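Local coordinates for protein indole-3-acetic acid-amido synthetase GH3.15 (Arabidopsis thaliana, PDB 6E1Q) that uses ATP to conjugate the auxin precursor indole-3-butyric acid, or the herbicide 4-(2,4-dichlorophenoxy)butanoate, to glutamine, at residues 35-45 with 395-403. Numbering follows the deposited sequence.
Sequences ILSRNAQTEYL and VTTFSGLYR
Leu45 lays CD1 over one face of the Tyr402 ring, offset toward the rim and 4.0 Å from the ring centroid, a CH-pi contact in which the two side chains cross at about a right angle. Ile35 reaches the same ring at its edge, with CG2 3.6 Å from CE1 of Tyr402. Its other branch turns to Phe398: with CG1 beside the backbone N (chi1 -72°), that methylene sits over a face of the phenyl ring, and CD1 runs on to the carbonyl oxygens of Thr396 and Thr397. Tyr44 lies nearly parallel to Tyr402, planes 12° apart, but slid so far that the rings barely overlap; a water accepts from Tyr44 OH, 2.6 Å from its oxygen, and donates to Tyr402 O. At the phenol end, Tyr402 OH is hydrogen-bonded to Ile86 O and lies against CB of Asn39, whose ND2 donates to Ile35 O while OD1 accepts from Asp88 N. With an alanine here instead of Tyr402, a gap is likely to open between Ile35, Tyr44 and Leu45, and Ile86 O would probably lose its phenol partner. The loop after strand 390-396, bent by an ST turn at Thr397, thus joins the central GH3 family region to the N-terminal one, where helix 24-38 gives way to helix 43-49; Phe58 of helix 55-61 touches Thr396, and Ile70 and Tyr73 of helix 67-78 pack on Tyr44.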
loop_
_atom_site.group_PDB
_atom_site.type_symbol
_atom_site.label_atom_id
_atom_site.label_comp_id
_atom_site.label_asym_id
_atom_site.label_seq_id
_atom_site.Cartn_x
_atom_site.Cartn_y
_atom_site.Cartn_z
ATOM N N ILE A 35 14.918 -5.102 -24.083
ATOM C CA ILE A 35 13.936 -4.024 -24.188
ATOM C C ILE A 35 14.273 -3.103 -25.348
ATOM O O ILE A 35 13.406 -2.766 -26.165
ATOM C CB ILE A 35 13.856 -3.235 -22.872
ATOM C CG1 ILE A 35 13.162 -4.073 -21.804
ATOM C CG2 ILE A 35 13.105 -1.902 -23.103
ATOM C CD1 ILE A 35 13.228 -3.445 -20.405
ATOM N N LEU A 36 15.538 -2.671 -25.428
ATOM C CA LEU A 36 15.931 -1.733 -26.472
ATOM C C LEU A 36 15.859 -2.363 -27.856
ATOM O O LEU A 36 15.545 -1.672 -28.835
ATOM C CB LEU A 36 17.343 -1.205 -26.210
ATOM C CG LEU A 36 17.522 -0.445 -24.891
ATOM C CD1 LEU A 36 18.879 0.224 -24.845
ATOM C CD2 LEU A 36 16.395 0.563 -24.650
ATOM N N SER A 37 16.158 -3.660 -27.967
ATOM C CA SER A 37 16.080 -4.315 -29.272
ATOM C C SER A 37 14.630 -4.501 -29.706
ATOM O O SER A 37 14.264 -4.165 -30.835
ATOM C CB SER A 37 16.812 -5.658 -29.246
ATOM O OG SER A 37 18.118 -5.529 -28.713
ATOM N N ARG A 38 13.785 -5.021 -28.815
ATOM C CA ARG A 38 12.407 -5.312 -29.195
ATOM C C ARG A 38 11.602 -4.042 -29.445
ATOM O O ARG A 38 10.673 -4.060 -30.262
ATOM C CB ARG A 38 11.736 -6.181 -28.122
ATOM C CG ARG A 38 12.048 -7.676 -28.293
ATOM C CD ARG A 38 11.812 -8.524 -27.039
ATOM N NE ARG A 38 12.689 -9.703 -27.017
ATOM C CZ ARG A 38 12.780 -10.575 -26.009
ATOM N NH1 ARG A 38 12.047 -10.425 -24.910
ATOM N NH2 ARG A 38 13.615 -11.601 -26.097
ATOM N N ASN A 39 11.951 -2.932 -28.785
ATOM C CA ASN A 39 11.171 -1.701 -28.874
ATOM C C ASN A 39 11.853 -0.627 -29.712
ATOM O O ASN A 39 11.483 0.550 -29.625
ATOM C CB ASN A 39 10.870 -1.166 -27.472
ATOM C CG ASN A 39 9.968 -2.092 -26.691
ATOM O OD1 ASN A 39 8.782 -2.230 -27.000
ATOM N ND2 ASN A 39 10.524 -2.742 -25.678
ATOM N N ALA A 40 12.813 -1.024 -30.551
ATOM C CA ALA A 40 13.648 -0.072 -31.274
ATOM C C ALA A 40 12.861 0.749 -32.288
ATOM O O ALA A 40 13.289 1.849 -32.655
ATOM C CB ALA A 40 14.785 -0.815 -31.983
ATOM N N GLN A 41 11.738 0.238 -32.784
ATOM C CA GLN A 41 10.970 0.984 -33.768
ATOM C C GLN A 41 9.708 1.608 -33.183
ATOM O O GLN A 41 8.888 2.131 -33.943
ATOM C CB GLN A 41 10.633 0.100 -34.970
ATOM C CG GLN A 41 11.864 -0.299 -35.802
ATOM C CD GLN A 41 12.578 0.905 -36.430
ATOM O OE1 GLN A 41 13.685 1.270 -36.020
ATOM N NE2 GLN A 41 11.945 1.520 -37.427
ATOM N N THR A 42 9.533 1.580 -31.857
ATOM C CA THR A 42 8.450 2.354 -31.255
ATOM C C THR A 42 8.680 3.841 -31.504
ATOM O O THR A 42 9.815 4.300 -31.677
ATOM C CB THR A 42 8.334 2.116 -29.744
ATOM O OG1 THR A 42 9.529 2.563 -29.081
ATOM C CG2 THR A 42 8.071 0.653 -29.434
ATOM N N GLU A 43 7.590 4.604 -31.533
ATOM C CA GLU A 43 7.743 6.044 -31.710
ATOM C C GLU A 43 8.580 6.634 -30.586
ATOM O O GLU A 43 9.464 7.454 -30.828
ATOM C CB GLU A 43 6.374 6.725 -31.771
ATOM C CG GLU A 43 6.470 8.230 -31.680
ATOM C CD GLU A 43 5.128 8.938 -31.798
ATOM O OE1 GLU A 43 4.197 8.419 -32.463
ATOM O OE2 GLU A 43 5.011 10.030 -31.216
ATOM N N TYR A 44 8.348 6.183 -29.353
ATOM C CA TYR A 44 9.055 6.758 -28.210
ATOM C C TYR A 44 10.559 6.503 -28.290
ATOM O O TYR A 44 11.367 7.433 -28.184
ATOM C CB TYR A 44 8.489 6.201 -26.897
ATOM C CG TYR A 44 9.032 6.955 -25.702
ATOM C CD1 TYR A 44 8.404 8.108 -25.258
ATOM C CD2 TYR A 44 10.203 6.549 -25.054
ATOM C CE1 TYR A 44 8.897 8.826 -24.198
ATOM C CE2 TYR A 44 10.703 7.267 -23.982
ATOM C CZ TYR A 44 10.035 8.405 -23.556
ATOM O OH TYR A 44 10.493 9.153 -22.504
ATOM N N LEU A 45 10.957 5.244 -28.463
ATOM C CA LEU A 45 12.378 4.918 -28.359
ATOM C C LEU A 45 13.151 5.395 -29.581
ATOM O O LEU A 45 14.275 5.897 -29.454
ATOM C CB LEU A 45 12.559 3.413 -28.156
ATOM C CG LEU A 45 13.739 2.987 -27.291
ATOM C CD1 LEU A 45 13.748 3.792 -25.997
ATOM C CD2 LEU A 45 13.659 1.489 -27.021
ATOM N N VAL A 395 12.943 3.220 -13.588
ATOM C CA VAL A 395 12.680 1.897 -14.139
ATOM C C VAL A 395 12.473 1.982 -15.641
ATOM O O VAL A 395 11.866 2.924 -16.164
ATOM C CB VAL A 395 11.481 1.204 -13.456
ATOM C CG1 VAL A 395 11.691 1.146 -11.939
ATOM C CG2 VAL A 395 10.140 1.907 -13.823
ATOM N N THR A 396 12.917 0.969 -16.341
ATOM C CA THR A 396 12.745 0.813 -17.748
ATOM C C THR A 396 12.117 -0.553 -17.847
ATOM O O THR A 396 12.660 -1.515 -17.397
ATOM C CB THR A 396 14.048 0.872 -18.483
ATOM O OG1 THR A 396 14.487 2.199 -18.481
ATOM C CG2 THR A 396 13.867 0.479 -19.853
ATOM N N THR A 397 10.968 -0.610 -18.469
ATOM C CA THR A 397 10.142 -1.788 -18.508
ATOM C C THR A 397 9.755 -2.372 -19.828
ATOM O O THR A 397 10.087 -1.884 -20.831
ATOM C CB THR A 397 8.813 -1.522 -17.764
ATOM O OG1 THR A 397 7.941 -0.803 -18.592
ATOM C CG2 THR A 397 9.016 -0.700 -16.582
ATOM N N PHE A 398 9.032 -3.459 -19.733
ATOM C CA PHE A 398 8.510 -4.183 -20.848
ATOM C C PHE A 398 7.120 -3.739 -21.271
ATOM O O PHE A 398 6.578 -4.308 -22.144
ATOM C CB PHE A 398 8.467 -5.662 -20.551
ATOM C CG PHE A 398 9.805 -6.337 -20.512
ATOM C CD1 PHE A 398 10.449 -6.670 -21.655
ATOM C CD2 PHE A 398 10.395 -6.648 -19.330
ATOM C CE1 PHE A 398 11.642 -7.297 -21.630
ATOM C CE2 PHE A 398 11.615 -7.267 -19.302
ATOM C CZ PHE A 398 12.235 -7.582 -20.454
ATOM N N SER A 399 6.540 -2.754 -20.622
ATOM C CA SER A 399 5.241 -2.192 -20.987
ATOM C C SER A 399 5.344 -0.707 -21.344
ATOM O O SER A 399 4.448 0.074 -21.023
ATOM C CB SER A 399 4.230 -2.404 -19.856
ATOM O OG SER A 399 3.836 -3.772 -19.795
ATOM N N GLY A 400 6.450 -0.296 -21.973
ATOM C CA GLY A 400 6.522 1.020 -22.582
ATOM C C GLY A 400 6.963 2.169 -21.697
ATOM O O GLY A 400 6.725 3.324 -22.060
ATOM N N LEU A 401 7.611 1.907 -20.564
ATOM C CA LEU A 401 8.244 2.960 -19.772
ATOM C C LEU A 401 9.764 2.843 -19.863
ATOM O O LEU A 401 10.321 1.738 -19.798
ATOM C CB LEU A 401 7.797 2.891 -18.315
ATOM C CG LEU A 401 6.277 2.996 -18.139
ATOM C CD1 LEU A 401 5.914 2.853 -16.681
ATOM C CD2 LEU A 401 5.761 4.321 -18.700
ATOM N N TYR A 402 10.432 3.990 -19.999
ATOM C CA TYR A 402 11.872 4.047 -20.201
ATOM C C TYR A 402 12.439 5.090 -19.254
ATOM O O TYR A 402 12.064 6.264 -19.334
ATOM C CB TYR A 402 12.191 4.381 -21.661
ATOM C CG TYR A 402 11.525 3.417 -22.607
ATOM C CD1 TYR A 402 12.130 2.205 -22.922
ATOM C CD2 TYR A 402 10.277 3.698 -23.159
ATOM C CE1 TYR A 402 11.525 1.310 -23.780
ATOM C CE2 TYR A 402 9.658 2.808 -24.027
ATOM C CZ TYR A 402 10.293 1.614 -24.328
ATOM O OH TYR A 402 9.710 0.703 -25.168
ATOM N N ARG A 403 13.305 4.652 -18.339
ATOM C CA ARG A 403 13.958 5.525 -17.357
ATOM C C ARG A 403 12.940 6.415 -16.656
ATOM O O ARG A 403 13.021 7.646 -16.666
ATOM C CB ARG A 403 15.058 6.372 -17.996
ATOM C CG ARG A 403 15.952 5.576 -18.920
ATOM C CD ARG A 403 17.187 6.355 -19.297
ATOM N NE ARG A 403 18.185 6.333 -18.233
ATOM C CZ ARG A 403 19.218 7.165 -18.166
ATOM N NH1 ARG A 403 19.384 8.098 -19.098
ATOM N NH2 ARG A 403 20.081 7.065 -17.168
HETATM O O HOH W 1 12.558 8.227 -21.237
#